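Local coordinates for protein putative Zn-dependent exopeptidase (Bacteroides vulgatus ATCC 8482, PDB 3GUX) that probably removes amino acids from the N-termini of peptides as a zinc-dependent aminopeptidase of the M28 family, at residues 42-47 with 80-85; 58-63 with 136-141; 86-91 with 154-159; 98-103 with 192-197; 199-204 with 265-270. All blocks are in the same frame, centred on the assembly; numbering follows the deposited sequence.

Contact 1 of 5, residues 42-47 with 80-85; sequences RVPNTQ and TILKSR
N45 joins the loop 42-47 to the start of strand 81-91 by hydrogen bonds from both ends of its side-chain amide. The backbone N of K83 donates to N45 OD1 at 2.9 Å with an N-H...O angle of 170°, tilted somewhat from the carbonyl plane of the amide. N45 ND2 in turn donates to I81 O at 3.0 Å; that oxygen lies in the amide plane of N45, whereas ND2 sits above the peptide carbonyl plane. Two nearly straight bonds to backbone groups on the two sides of L82 fix the flip of the amide and hold it flat. With CG anti to the carbonyl carbon (chi1 -70°), the side chain reaches across to the strand.

A water adds a further polar link, accepting from N45 N at 3.0 Å and donating to K83 O.

The apolar contact is P44 CB on L82 CD2, at 3.6 Å. Two other carbons pack against the N45 amide: the methyl T80 CG2 slides past N45 ND2, while T80 OG1 bonds to D78, and K83 CG lies 3.4 Å from N45 OD1 before the bent lysine chain leads off to a salt bridge with D73.

Residues V43 to T46 form a type II beta turn, in which T46 OG1 donates to V43 O at 2.6 Å. T46 is also the N-cap of helix 47-62. The contact therefore ties the entrance of that helix to strand 81-91, which pairs with strand 66-75, with Y163 packing on P44, T80 and L82.

Contact 2 of 5, residues 58-63 with 136-141; sequences GQLEKF and VLLEIA
The axes of helix segments 58-62 and 136-141 run nearly parallel, 20° apart and 10.0 Å at closest approach, and the backbones draw nearest where F63 leaves helical geometry, its CA 6.2 Å from A141 CA. L138 sends one methyl into the gap: its CD2 lies 3.9 Å from Q59 CB and 4.1 Å from L60 CD2. The L60 and L138 side chains cross at about a right angle, and CD2 of each makes the touch. L60 CD2 serves twice, since it also meets A141 CB at 4.1 Å.

F63 closes the C-terminal end. Its CG stands anti to the carbonyl carbon (chi1 -59°), which brings the ring against the second helix, where CD2 is 4.1 Å from A141 CB and CE2 is 3.7 Å from the peptide oxygen L138 O. Both approach the ring obliquely.

L60 and A141 also pack on strand 152-158, so the two helices lie together on one side of the sheet, and L138 touches Y32 of helix 26-37. No hydrogen bond links the segments, which leaves dispersion and the burial of methyl and ring carbon to hold them; polar ties come from the flanks, where F63 O accepts from Y91 OH and K62 O bonds to Q145.

Contact 3 of 5, residues 86-91 with 154-159; sequences NIIGAY and DIVFFD
I88 and V156 lie alongside each other on one face of the sheet, at the centre of this strand pair. I88 CG2 meets V156 CG2 at 3.4 Å, tighter than ordinary van der Waals contact, and I88 CG1 lies 3.6 Å from V156 CG1. The tightness fits a non-hydrogen-bonded antiparallel pair, whose CA atoms are only 4.3 Å apart. On the opposite face, I87 CB packs obliquely at the F157 ring, and I155 CD1 approaches the Y91 ring, with L60 of helix 47-62 covering I87, I155 and F157.

The strands run antiparallel at 175°. I87 pairs with F157 and G89 with I155 through two reciprocal backbone bonds each, G89 N to I155 O being 2.7 Å. Strand 152-158 lies between 81-91 and 98-104 in the mixed six-stranded sheet of the phosphorylase/hydrolase-like fold, at the point where antiparallel pairing gives way to parallel.

Farther out, D154 OD1 lies 3.5 Å from A90 CB, while D154 OD2 is held by R98 and Y194. At the other end N86 OD1 accepts from D159 N at 2.9 Å and 172°, near the edge of the F158 ring. N86 CG stands anti to the carbonyl carbon (chi1 -74°), which carries the amide past the last backbone pair. Cutting N86 back to alanine would probably leave D159 N without this acceptor and Q70 OE1 and G181 O without their ND2 donor, freeing the turn after the strand to shift. D159 carries its own carboxylate to H49 and the backbone N of R85.

Contact 4 of 5, residues 98-103 with 192-197; sequences RILLCA and QNYNAR
Y194 crosses L100 at about a right angle, where the chain 192-197 approaches strand 98-104, a central parallel strand of the α/β sheet, before entering its neighbour 198-203. The hydroxyl end does the touching: Y194 OH is 3.9 Å from L100 CB and 4.0 Å from L100 CD1. With CG anti to the backbone N (chi1 -179°), the side chain reaches inward, where its ring also meets those of H190 and W185, and its hydroxyl bonds to D154 OD2. Outside the two segments, D154 also pairs with R98 through a salt bridge, so one acid gathers both side chains; R98 NE itself stays 4.3 Å from Y194 CE1, obliquely placed.

N195 contributes through its backbone, its O lying 4.0 Å from R98 CD where the arginine chain passes. A196 then sets its methyl against the strand: A196 CB is 4.1 Å from L100 CB, and A196 CB is 3.6 Å from R98 O.

R197 completes the approach. Its side chain crosses I99, CB meeting I99 CD1 at 3.8 Å, and its guanidinium group goes on to E313 and to K314 O at the C-terminus. The one hydrogen bond between the segments is backbone to backbone: R197 N donates to R98 O at 2.7 Å, with an N-H...O angle of 157°.

Contact 5 of 5, residues 199-204 with 265-270; sequences GILLDM and CVDIIN
L201 and D267 both hold CG anti to the backbone N (chi1 173° and -165°); paired across the parallel strands, they send their side chains out alongside each other, and the shared torsion brings D267 OD1 to 3.5 Å from L201 CD2. I268 takes the other course, CG1 anti to the carbonyl carbon (chi1 -55°), which lays its CD1 between two residues of the neighbouring strand: 3.5 Å from I200 CG2, a tight carbon pair, and 3.6 Å from L202 CD2. The two faces thus differ, one purely aliphatic with V266 beside I200, the other carrying acids.

The backbones pair in parallel. V266 N donates to G199 O, L201 N to V266 O, I268 N to L201 O and D203 N to I268 O, the shortest being L201 N to V266 O at 2.7 Å. This joins 198-203 to 265-269, the outermost strand at this end of the sheet in an α/β fold as in other M28 peptidases; helix 223-236 covers the aliphatic face and helix 253-260 the other.

On the acidic face D203 OD2 and D267 OD1 stand 4.9 Å apart, and D252 brings a third carboxylate close to both. An alanine in place of D267 removes the carboxylate, and would probably leave L201 CD2 and D203 CB without the OD1 they pack on, opening a gap between the side chains of the two strands. Beyond the strands, the selenomethionine M204 lies alongside I269, its CE 3.6 Å from I269 CD1, and N270 N makes a weak bond to M204 O.

How the contacts relate
Four of the five contacts reach one mixed sheet, ordered 66-75, 81-91, 152-158, 98-104, 198-203, 265-269. Contact 1 lies toward one end, its centre about 23 Å from that of contact 5 at the opposite edge; contacts 3 and 4 fall between, their centres about 10 Å apart. Contact 2 packs two helices against the sheet, touching contacts 3, 4 and 5. Contacts 1 and 3 share strand 81-91 and touch each other. Along the chain contact 1 closes before contact 3 opens, while contacts 2, 3 and 4 interlock and contact 5 follows them. Residues distant in sequence are thus gathered into a single α/β body, consistent with an M28 peptidase.

Contact 1 of 5, residues 42-47 with 80-85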
# COMPACT_ATOMS: atom_id res chain seq x y z
N ARG A 42 11.20 -1.36 12.58
CA ARG A 42 9.96 -0.93 13.20
C ARG A 42 9.19 -2.13 13.79
O ARG A 42 8.10 -2.48 13.34
CB ARG A 42 9.13 -0.12 12.21
CG ARG A 42 9.52 1.35 12.07
CD ARG A 42 10.70 1.63 11.19
NE ARG A 42 10.47 1.18 9.83
CZ ARG A 42 11.22 0.35 9.12
NH1 ARG A 42 12.38 -0.09 9.54
NH2 ARG A 42 10.83 0.03 7.91
N VAL A 43 9.79 -2.77 14.77
CA VAL A 43 9.21 -3.92 15.45
C VAL A 43 8.14 -3.44 16.42
O VAL A 43 8.40 -2.53 17.20
CB VAL A 43 10.27 -4.74 16.17
CG1 VAL A 43 9.63 -5.89 16.97
CG2 VAL A 43 11.32 -5.22 15.13
N PRO A 44 6.93 -4.02 16.34
CA PRO A 44 5.84 -3.71 17.27
C PRO A 44 6.36 -3.62 18.69
O PRO A 44 7.30 -4.39 19.06
CB PRO A 44 4.94 -4.94 17.13
CG PRO A 44 5.04 -5.21 15.69
CD PRO A 44 6.50 -5.05 15.38
N ASN A 45 5.80 -2.66 19.44
CA ASN A 45 6.16 -2.37 20.82
C ASN A 45 7.60 -1.84 21.01
O ASN A 45 8.17 -2.00 22.09
CB ASN A 45 5.92 -3.56 21.79
CG ASN A 45 4.45 -3.87 22.03
OD1 ASN A 45 3.57 -3.04 21.82
ND2 ASN A 45 4.18 -5.10 22.48
N THR A 46 8.20 -1.20 19.99
CA THR A 46 9.53 -0.62 20.20
C THR A 46 9.47 0.91 19.98
O THR A 46 8.54 1.43 19.34
CB THR A 46 10.59 -1.26 19.27
OG1 THR A 46 10.29 -0.94 17.92
CG2 THR A 46 10.65 -2.83 19.44
N GLN A 47 10.49 1.59 20.47
CA GLN A 47 10.66 3.04 20.32
C GLN A 47 10.79 3.35 18.80
O GLN A 47 10.21 4.35 18.31
CB GLN A 47 11.89 3.50 21.10
CG GLN A 47 12.01 5.01 21.38
N THR A 80 1.65 -11.71 23.11
CA THR A 80 2.10 -10.34 23.18
C THR A 80 1.00 -9.41 22.77
O THR A 80 0.40 -9.62 21.74
CB THR A 80 3.29 -10.06 22.25
OG1 THR A 80 4.35 -10.96 22.55
CG2 THR A 80 3.74 -8.63 22.44
N ILE A 81 0.70 -8.41 23.60
CA ILE A 81 -0.26 -7.37 23.30
C ILE A 81 0.51 -6.28 22.52
O ILE A 81 1.28 -5.53 23.11
CB ILE A 81 -0.84 -6.77 24.56
CG1 ILE A 81 -1.62 -7.80 25.36
CG2 ILE A 81 -1.79 -5.62 24.22
CD1 ILE A 81 -1.86 -7.31 26.79
N LEU A 82 0.28 -6.20 21.20
CA LEU A 82 0.92 -5.23 20.32
C LEU A 82 0.15 -3.91 20.39
O LEU A 82 -1.06 -3.89 20.17
CB LEU A 82 0.93 -5.72 18.87
CG LEU A 82 1.53 -7.11 18.63
CD1 LEU A 82 1.40 -7.47 17.14
CD2 LEU A 82 2.97 -7.23 19.09
N LYS A 83 0.84 -2.86 20.79
CA LYS A 83 0.27 -1.52 20.88
C LYS A 83 0.31 -1.02 19.44
O LYS A 83 1.23 -0.31 19.01
CB LYS A 83 1.08 -0.66 21.83
CG LYS A 83 1.11 -1.20 23.29
CD LYS A 83 -0.27 -1.29 23.97
CE LYS A 83 -1.01 0.05 24.07
NZ LYS A 83 -2.24 -0.02 24.93
N SER A 84 -0.71 -1.44 18.71
CA SER A 84 -0.80 -1.28 17.26
C SER A 84 -1.35 0.08 16.83
O SER A 84 -2.07 0.76 17.56
CB SER A 84 -1.64 -2.47 16.74
OG SER A 84 -1.37 -2.81 15.39
N ARG A 85 -0.96 0.51 15.64
CA ARG A 85 -1.45 1.77 15.09
C ARG A 85 -1.59 1.74 13.58
O ARG A 85 -0.60 1.93 12.87
CB ARG A 85 -0.50 2.89 15.48
CG ARG A 85 -1.00 4.24 14.98
CD ARG A 85 0.01 5.32 15.15
NE ARG A 85 -0.58 6.57 14.66
CZ ARG A 85 -0.01 7.76 14.76
NH1 ARG A 85 1.20 7.87 15.33
NH2 ARG A 85 -0.66 8.84 14.29
O HOH W 1 3.18 -1.79 18.35

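Contact 2 of 5, residues 58-63 with 136-141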
# COMPACT_ATOMS: atom_id res chain seq x y z
N GLY A 58 2.51 12.16 10.38
CA GLY A 58 2.89 13.54 10.09
C GLY A 58 3.00 13.85 8.62
O GLY A 58 2.54 14.90 8.13
N GLN A 59 3.63 12.94 7.90
CA GLN A 59 3.78 13.12 6.46
C GLN A 59 2.45 13.09 5.74
O GLN A 59 2.24 13.91 4.84
CB GLN A 59 4.73 12.07 5.88
CG GLN A 59 6.18 12.32 6.28
CD GLN A 59 6.71 13.63 5.72
OE1 GLN A 59 6.37 14.01 4.61
NE2 GLN A 59 7.53 14.33 6.50
N LEU A 60 1.55 12.16 6.09
CA LEU A 60 0.23 12.14 5.43
C LEU A 60 -0.55 13.46 5.73
O LEU A 60 -1.27 13.96 4.84
CB LEU A 60 -0.59 10.89 5.77
CG LEU A 60 -0.14 9.52 5.22
CD1 LEU A 60 -1.05 8.46 5.82
CD2 LEU A 60 -0.15 9.42 3.71
N GLU A 61 -0.38 14.02 6.94
CA GLU A 61 -0.98 15.31 7.30
C GLU A 61 -0.33 16.44 6.47
O GLU A 61 -1.03 17.26 5.85
CB GLU A 61 -0.83 15.62 8.80
N LYS A 62 1.01 16.46 6.46
CA LYS A 62 1.77 17.45 5.67
C LYS A 62 1.34 17.42 4.20
O LYS A 62 1.25 18.48 3.57
CB LYS A 62 3.30 17.21 5.78
CG LYS A 62 4.18 18.17 4.93
CD LYS A 62 5.67 17.88 5.06
N PHE A 63 1.05 16.23 3.66
CA PHE A 63 0.63 16.09 2.27
C PHE A 63 -0.89 16.21 2.00
O PHE A 63 -1.37 15.75 0.95
CB PHE A 63 1.19 14.79 1.63
CG PHE A 63 2.70 14.67 1.64
CD1 PHE A 63 3.54 15.78 1.55
CD2 PHE A 63 3.29 13.41 1.63
CE1 PHE A 63 4.91 15.62 1.53
CE2 PHE A 63 4.66 13.27 1.60
CZ PHE A 63 5.46 14.36 1.56
N VAL A 136 6.65 4.39 -1.52
CA VAL A 136 6.00 4.67 -2.79
C VAL A 136 4.66 5.38 -2.55
O VAL A 136 4.32 6.33 -3.25
CB VAL A 136 5.74 3.38 -3.55
CG1 VAL A 136 4.83 3.64 -4.72
CG2 VAL A 136 7.01 2.76 -4.00
N LEU A 137 3.90 4.93 -1.57
CA LEU A 137 2.60 5.56 -1.28
C LEU A 137 2.70 7.00 -0.76
O LEU A 137 1.82 7.83 -1.06
CB LEU A 137 1.78 4.65 -0.34
CG LEU A 137 1.30 3.34 -0.98
CD1 LEU A 137 0.42 2.52 -0.02
CD2 LEU A 137 0.55 3.59 -2.31
N LEU A 138 3.74 7.30 0.02
CA LEU A 138 3.96 8.66 0.50
C LEU A 138 4.22 9.56 -0.69
O LEU A 138 3.66 10.65 -0.76
CB LEU A 138 5.14 8.75 1.48
CG LEU A 138 4.94 8.19 2.90
CD1 LEU A 138 6.27 8.13 3.66
CD2 LEU A 138 3.92 9.01 3.68
N GLU A 139 5.04 9.10 -1.64
CA GLU A 139 5.32 9.88 -2.84
C GLU A 139 4.04 10.03 -3.66
O GLU A 139 3.82 11.09 -4.21
CB GLU A 139 6.46 9.29 -3.68
CG GLU A 139 6.64 9.92 -5.06
CD GLU A 139 6.95 11.43 -5.02
OE1 GLU A 139 7.22 12.03 -3.95
OE2 GLU A 139 6.94 12.02 -6.11
N ILE A 140 3.20 9.00 -3.73
CA ILE A 140 1.89 9.14 -4.42
C ILE A 140 1.01 10.18 -3.69
O ILE A 140 0.36 11.01 -4.34
CB ILE A 140 1.19 7.79 -4.61
CG1 ILE A 140 1.98 6.95 -5.63
CG2 ILE A 140 -0.27 7.98 -5.09
CD1 ILE A 140 1.55 5.54 -5.74
N ALA A 141 1.05 10.19 -2.36
CA ALA A 141 0.32 11.17 -1.54
C ALA A 141 0.72 12.60 -1.90
O ALA A 141 -0.12 13.47 -2.14
CB ALA A 141 0.55 10.91 -0.04

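Contact 3 of 5, residues 86-91 with 154-159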
# COMPACT_ATOMS: atom_id res chain seq x y z
N ASN A 86 -2.81 1.50 13.08
CA ASN A 86 -3.07 1.59 11.64
C ASN A 86 -3.18 3.08 11.32
O ASN A 86 -3.85 3.81 12.03
CB ASN A 86 -4.37 0.90 11.24
CG ASN A 86 -4.30 -0.60 11.26
OD1 ASN A 86 -3.24 -1.19 11.07
ND2 ASN A 86 -5.45 -1.25 11.47
N ILE A 87 -2.59 3.53 10.21
CA ILE A 87 -2.56 4.97 9.83
C ILE A 87 -3.27 5.15 8.49
O ILE A 87 -2.90 4.51 7.53
CB ILE A 87 -1.11 5.48 9.74
CG1 ILE A 87 -0.35 5.17 11.04
CG2 ILE A 87 -1.07 6.99 9.42
CD1 ILE A 87 1.12 5.49 11.03
N ILE A 88 -4.28 6.02 8.41
CA ILE A 88 -5.04 6.19 7.18
C ILE A 88 -5.08 7.65 6.73
O ILE A 88 -5.32 8.55 7.55
CB ILE A 88 -6.48 5.60 7.28
CG1 ILE A 88 -6.47 4.16 7.81
CG2 ILE A 88 -7.17 5.62 5.93
CD1 ILE A 88 -6.38 4.01 9.33
N GLY A 89 -4.81 7.89 5.44
CA GLY A 89 -4.86 9.22 4.84
C GLY A 89 -5.86 9.23 3.69
O GLY A 89 -5.69 8.51 2.71
N ALA A 90 -6.92 10.04 3.82
CA ALA A 90 -8.00 10.11 2.84
C ALA A 90 -7.88 11.37 2.02
O ALA A 90 -7.56 12.42 2.57
CB ALA A 90 -9.37 10.09 3.54
N TYR A 91 -8.12 11.23 0.72
CA TYR A 91 -8.18 12.35 -0.22
C TYR A 91 -9.57 12.40 -0.80
O TYR A 91 -10.15 11.35 -1.11
CB TYR A 91 -7.14 12.20 -1.32
CG TYR A 91 -5.77 12.44 -0.79
CD1 TYR A 91 -5.29 13.72 -0.68
CD2 TYR A 91 -4.99 11.39 -0.35
CE1 TYR A 91 -4.03 13.97 -0.18
CE2 TYR A 91 -3.72 11.62 0.16
CZ TYR A 91 -3.25 12.92 0.25
OH TYR A 91 -2.01 13.17 0.76
N ASP A 154 -7.58 6.64 -0.87
CA ASP A 154 -7.25 6.33 0.52
C ASP A 154 -5.90 5.64 0.55
O ASP A 154 -5.70 4.65 -0.16
CB ASP A 154 -8.28 5.41 1.15
CG ASP A 154 -9.63 6.04 1.20
OD1 ASP A 154 -9.78 7.12 1.80
OD2 ASP A 154 -10.54 5.47 0.59
N ILE A 155 -4.99 6.17 1.37
CA ILE A 155 -3.69 5.59 1.62
C ILE A 155 -3.79 5.00 3.05
O ILE A 155 -4.05 5.73 4.00
CB ILE A 155 -2.57 6.64 1.48
CG1 ILE A 155 -2.45 7.06 0.01
CG2 ILE A 155 -1.25 6.10 1.97
CD1 ILE A 155 -1.32 8.03 -0.30
N VAL A 156 -3.66 3.68 3.19
CA VAL A 156 -3.72 3.04 4.50
C VAL A 156 -2.45 2.25 4.79
O VAL A 156 -2.05 1.39 3.99
CB VAL A 156 -4.91 2.08 4.58
CG1 VAL A 156 -4.96 1.41 5.96
CG2 VAL A 156 -6.18 2.83 4.29
N PHE A 157 -1.78 2.59 5.90
CA PHE A 157 -0.62 1.85 6.34
C PHE A 157 -1.07 0.92 7.47
O PHE A 157 -1.45 1.38 8.56
CB PHE A 157 0.52 2.74 6.79
CG PHE A 157 0.92 3.82 5.80
CD1 PHE A 157 1.08 3.54 4.44
CD2 PHE A 157 1.24 5.10 6.24
CE1 PHE A 157 1.49 4.53 3.54
CE2 PHE A 157 1.63 6.10 5.34
CZ PHE A 157 1.76 5.82 3.99
N PHE A 158 -1.01 -0.38 7.20
CA PHE A 158 -1.36 -1.41 8.15
C PHE A 158 -0.21 -1.72 9.08
O PHE A 158 0.92 -1.82 8.64
CB PHE A 158 -1.72 -2.72 7.45
CG PHE A 158 -2.92 -2.63 6.57
CD1 PHE A 158 -4.13 -2.21 7.09
CD2 PHE A 158 -2.86 -3.03 5.25
CE1 PHE A 158 -5.26 -2.16 6.32
CE2 PHE A 158 -3.98 -2.96 4.46
CZ PHE A 158 -5.18 -2.52 4.98
N ASP A 159 -0.52 -1.88 10.36
CA ASP A 159 0.47 -2.27 11.35
C ASP A 159 0.35 -3.77 11.63
O ASP A 159 -0.53 -4.44 11.10
CB ASP A 159 0.22 -1.45 12.62
CG ASP A 159 1.40 -1.38 13.55
OD1 ASP A 159 2.50 -1.93 13.27
OD2 ASP A 159 1.22 -0.73 14.61

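Contact 4 of 5, residues 98-103 with 192-197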
# COMPACT_ATOMS: atom_id res chain seq x y z
N ARG A 98 -14.06 5.65 -4.89
CA ARG A 98 -12.66 5.65 -4.36
C ARG A 98 -11.80 4.45 -4.74
O ARG A 98 -12.31 3.37 -5.05
CB ARG A 98 -12.67 5.69 -2.82
CG ARG A 98 -13.71 6.59 -2.20
CD ARG A 98 -13.63 6.59 -0.70
NE ARG A 98 -12.46 7.27 -0.17
CZ ARG A 98 -12.28 8.60 -0.16
NH1 ARG A 98 -13.17 9.43 -0.69
NH2 ARG A 98 -11.17 9.10 0.37
N ILE A 99 -10.47 4.65 -4.70
CA ILE A 99 -9.50 3.56 -4.88
C ILE A 99 -8.70 3.46 -3.58
O ILE A 99 -8.28 4.46 -3.01
CB ILE A 99 -8.54 3.74 -6.06
CG1 ILE A 99 -9.29 3.94 -7.38
CG2 ILE A 99 -7.57 2.52 -6.12
CD1 ILE A 99 -10.26 2.81 -7.76
N LEU A 100 -8.54 2.24 -3.07
CA LEU A 100 -7.74 2.03 -1.86
C LEU A 100 -6.31 1.71 -2.25
O LEU A 100 -6.10 0.90 -3.13
CB LEU A 100 -8.29 0.87 -1.02
CG LEU A 100 -7.45 0.40 0.18
CD1 LEU A 100 -7.14 1.53 1.15
CD2 LEU A 100 -8.18 -0.70 0.84
N LEU A 101 -5.35 2.34 -1.59
CA LEU A 101 -3.95 2.05 -1.78
C LEU A 101 -3.40 1.70 -0.40
O LEU A 101 -3.59 2.48 0.53
CB LEU A 101 -3.17 3.23 -2.34
CG LEU A 101 -3.57 3.78 -3.70
CD1 LEU A 101 -2.62 4.91 -4.10
CD2 LEU A 101 -3.58 2.69 -4.77
N CYS A 102 -2.70 0.59 -0.27
CA CYS A 102 -2.19 0.17 1.04
C CYS A 102 -0.86 -0.57 1.02
O CYS A 102 -0.37 -1.03 -0.03
CB CYS A 102 -3.27 -0.65 1.73
SG CYS A 102 -3.85 -2.06 0.79
N ALA A 103 -0.29 -0.67 2.23
CA ALA A 103 1.01 -1.25 2.50
C ALA A 103 1.10 -1.45 4.01
O ALA A 103 0.38 -0.77 4.75
CB ALA A 103 2.12 -0.32 2.05
N GLN A 192 -17.41 4.12 8.95
CA GLN A 192 -18.44 3.08 8.88
C GLN A 192 -18.96 2.99 7.45
O GLN A 192 -19.09 4.01 6.77
CB GLN A 192 -19.57 3.35 9.87
CG GLN A 192 -19.12 3.22 11.32
N ASN A 193 -19.20 1.76 7.00
CA ASN A 193 -19.68 1.48 5.64
C ASN A 193 -18.63 1.73 4.55
O ASN A 193 -18.97 1.85 3.38
CB ASN A 193 -20.97 2.25 5.31
N TYR A 194 -17.36 1.80 4.94
CA TYR A 194 -16.28 2.06 4.00
C TYR A 194 -16.31 1.11 2.81
O TYR A 194 -16.45 -0.10 2.97
CB TYR A 194 -14.91 1.91 4.68
CG TYR A 194 -13.79 2.22 3.70
CD1 TYR A 194 -13.46 3.53 3.39
CD2 TYR A 194 -13.10 1.20 3.04
CE1 TYR A 194 -12.47 3.83 2.48
CE2 TYR A 194 -12.11 1.48 2.14
CZ TYR A 194 -11.80 2.80 1.85
OH TYR A 194 -10.81 3.09 0.96
N ASN A 195 -16.17 1.68 1.61
CA ASN A 195 -16.06 0.91 0.39
C ASN A 195 -15.10 1.63 -0.56
O ASN A 195 -14.87 2.83 -0.43
CB ASN A 195 -17.42 0.70 -0.28
CG ASN A 195 -17.33 -0.21 -1.49
OD1 ASN A 195 -16.75 -1.31 -1.42
ND2 ASN A 195 -17.84 0.25 -2.62
N ALA A 196 -14.49 0.86 -1.46
CA ALA A 196 -13.62 1.36 -2.51
C ALA A 196 -13.88 0.48 -3.73
O ALA A 196 -14.27 -0.67 -3.58
CB ALA A 196 -12.18 1.30 -2.10
N ARG A 197 -13.72 1.03 -4.92
CA ARG A 197 -13.93 0.29 -6.17
C ARG A 197 -13.04 -0.95 -6.15
O ARG A 197 -13.48 -2.06 -6.45
CB ARG A 197 -13.64 1.20 -7.37
CG ARG A 197 -13.82 0.58 -8.73
CD ARG A 197 -13.57 1.61 -9.83
NE ARG A 197 -14.62 2.63 -9.83
CZ ARG A 197 -14.67 3.71 -10.61
NH1 ARG A 197 -13.70 3.97 -11.49
NH2 ARG A 197 -15.70 4.55 -10.52

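Contact 5 of 5, residues 199-204 with 265-270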
# COMPACT_ATOMS: atom_id res chain seq x y z
N GLY A 199 -8.78 -2.15 -4.46
CA GLY A 199 -7.60 -1.78 -3.70
C GLY A 199 -6.31 -2.26 -4.33
O GLY A 199 -6.32 -3.23 -5.08
N ILE A 200 -5.21 -1.54 -4.09
CA ILE A 200 -3.89 -1.94 -4.55
C ILE A 200 -2.99 -2.01 -3.32
O ILE A 200 -2.85 -1.02 -2.63
CB ILE A 200 -3.24 -1.00 -5.58
CG1 ILE A 200 -4.15 -0.79 -6.79
CG2 ILE A 200 -1.90 -1.57 -6.02
CD1 ILE A 200 -3.56 0.14 -7.85
N LEU A 201 -2.43 -3.18 -3.04
CA LEU A 201 -1.49 -3.36 -1.98
C LEU A 201 -0.10 -3.40 -2.57
O LEU A 201 0.14 -4.14 -3.54
CB LEU A 201 -1.78 -4.67 -1.22
CG LEU A 201 -0.78 -5.11 -0.15
CD1 LEU A 201 -0.67 -4.13 1.04
CD2 LEU A 201 -1.14 -6.53 0.35
N LEU A 202 0.82 -2.64 -1.97
CA LEU A 202 2.24 -2.62 -2.37
C LEU A 202 3.03 -3.32 -1.26
O LEU A 202 2.98 -2.86 -0.12
CB LEU A 202 2.78 -1.21 -2.58
CG LEU A 202 2.04 -0.31 -3.56
CD1 LEU A 202 2.87 0.95 -3.73
CD2 LEU A 202 1.77 -1.03 -4.89
N ASP A 203 3.71 -4.41 -1.60
CA ASP A 203 4.53 -5.17 -0.62
C ASP A 203 5.86 -5.60 -1.28
O ASP A 203 5.87 -6.46 -2.16
CB ASP A 203 3.74 -6.37 -0.12
CG ASP A 203 4.36 -7.05 1.08
OD1 ASP A 203 5.46 -6.67 1.49
OD2 ASP A 203 3.72 -8.00 1.62
N MSE A 204 6.98 -5.03 -0.82
CA MSE A 204 8.34 -5.33 -1.35
C MSE A 204 8.44 -4.98 -2.82
O MSE A 204 8.52 -5.84 -3.72
CB MSE A 204 8.72 -6.79 -1.03
CG MSE A 204 8.88 -7.02 0.47
SE MSE A 204 9.14 -8.92 0.78
CE MSE A 204 7.26 -9.46 0.51
N CYS A 265 -8.83 -6.73 -4.04
CA CYS A 265 -7.60 -6.06 -3.74
C CYS A 265 -6.44 -6.79 -4.36
O CYS A 265 -6.25 -7.99 -4.13
CB CYS A 265 -7.44 -6.00 -2.24
SG CYS A 265 -6.13 -4.94 -1.74
N VAL A 266 -5.63 -6.05 -5.12
CA VAL A 266 -4.51 -6.58 -5.87
C VAL A 266 -3.21 -6.42 -5.10
O VAL A 266 -2.86 -5.31 -4.71
CB VAL A 266 -4.37 -5.87 -7.27
CG1 VAL A 266 -3.25 -6.44 -8.07
CG2 VAL A 266 -5.67 -5.99 -8.10
N ASP A 267 -2.48 -7.51 -4.91
CA ASP A 267 -1.17 -7.45 -4.29
C ASP A 267 -0.07 -7.32 -5.37
O ASP A 267 0.04 -8.19 -6.25
CB ASP A 267 -0.95 -8.70 -3.43
CG ASP A 267 0.22 -8.56 -2.46
OD1 ASP A 267 0.86 -7.47 -2.36
OD2 ASP A 267 0.50 -9.57 -1.78
N ILE A 268 0.69 -6.21 -5.34
CA ILE A 268 1.86 -5.99 -6.19
C ILE A 268 3.01 -6.35 -5.26
O ILE A 268 3.32 -5.56 -4.36
CB ILE A 268 2.00 -4.52 -6.71
CG1 ILE A 268 0.71 -4.09 -7.45
CG2 ILE A 268 3.27 -4.37 -7.56
CD1 ILE A 268 0.75 -2.61 -8.00
N ILE A 269 3.60 -7.53 -5.47
CA ILE A 269 4.58 -8.13 -4.57
C ILE A 269 5.68 -8.83 -5.37
O ILE A 269 5.40 -9.53 -6.33
CB ILE A 269 3.90 -9.11 -3.56
CG1 ILE A 269 4.91 -9.69 -2.54
CG2 ILE A 269 3.09 -10.21 -4.30
CD1 ILE A 269 4.26 -10.42 -1.32
N ASN A 270 6.94 -8.57 -5.02
CA ASN A 270 8.03 -9.21 -5.70
C ASN A 270 8.00 -10.75 -5.53
O ASN A 270 7.80 -11.24 -4.41
CB ASN A 270 9.38 -8.65 -5.23
CG ASN A 270 10.53 -9.25 -5.99
OD1 ASN A 270 10.50 -9.35 -7.23
ND2 ASN A 270 11.55 -9.67 -5.27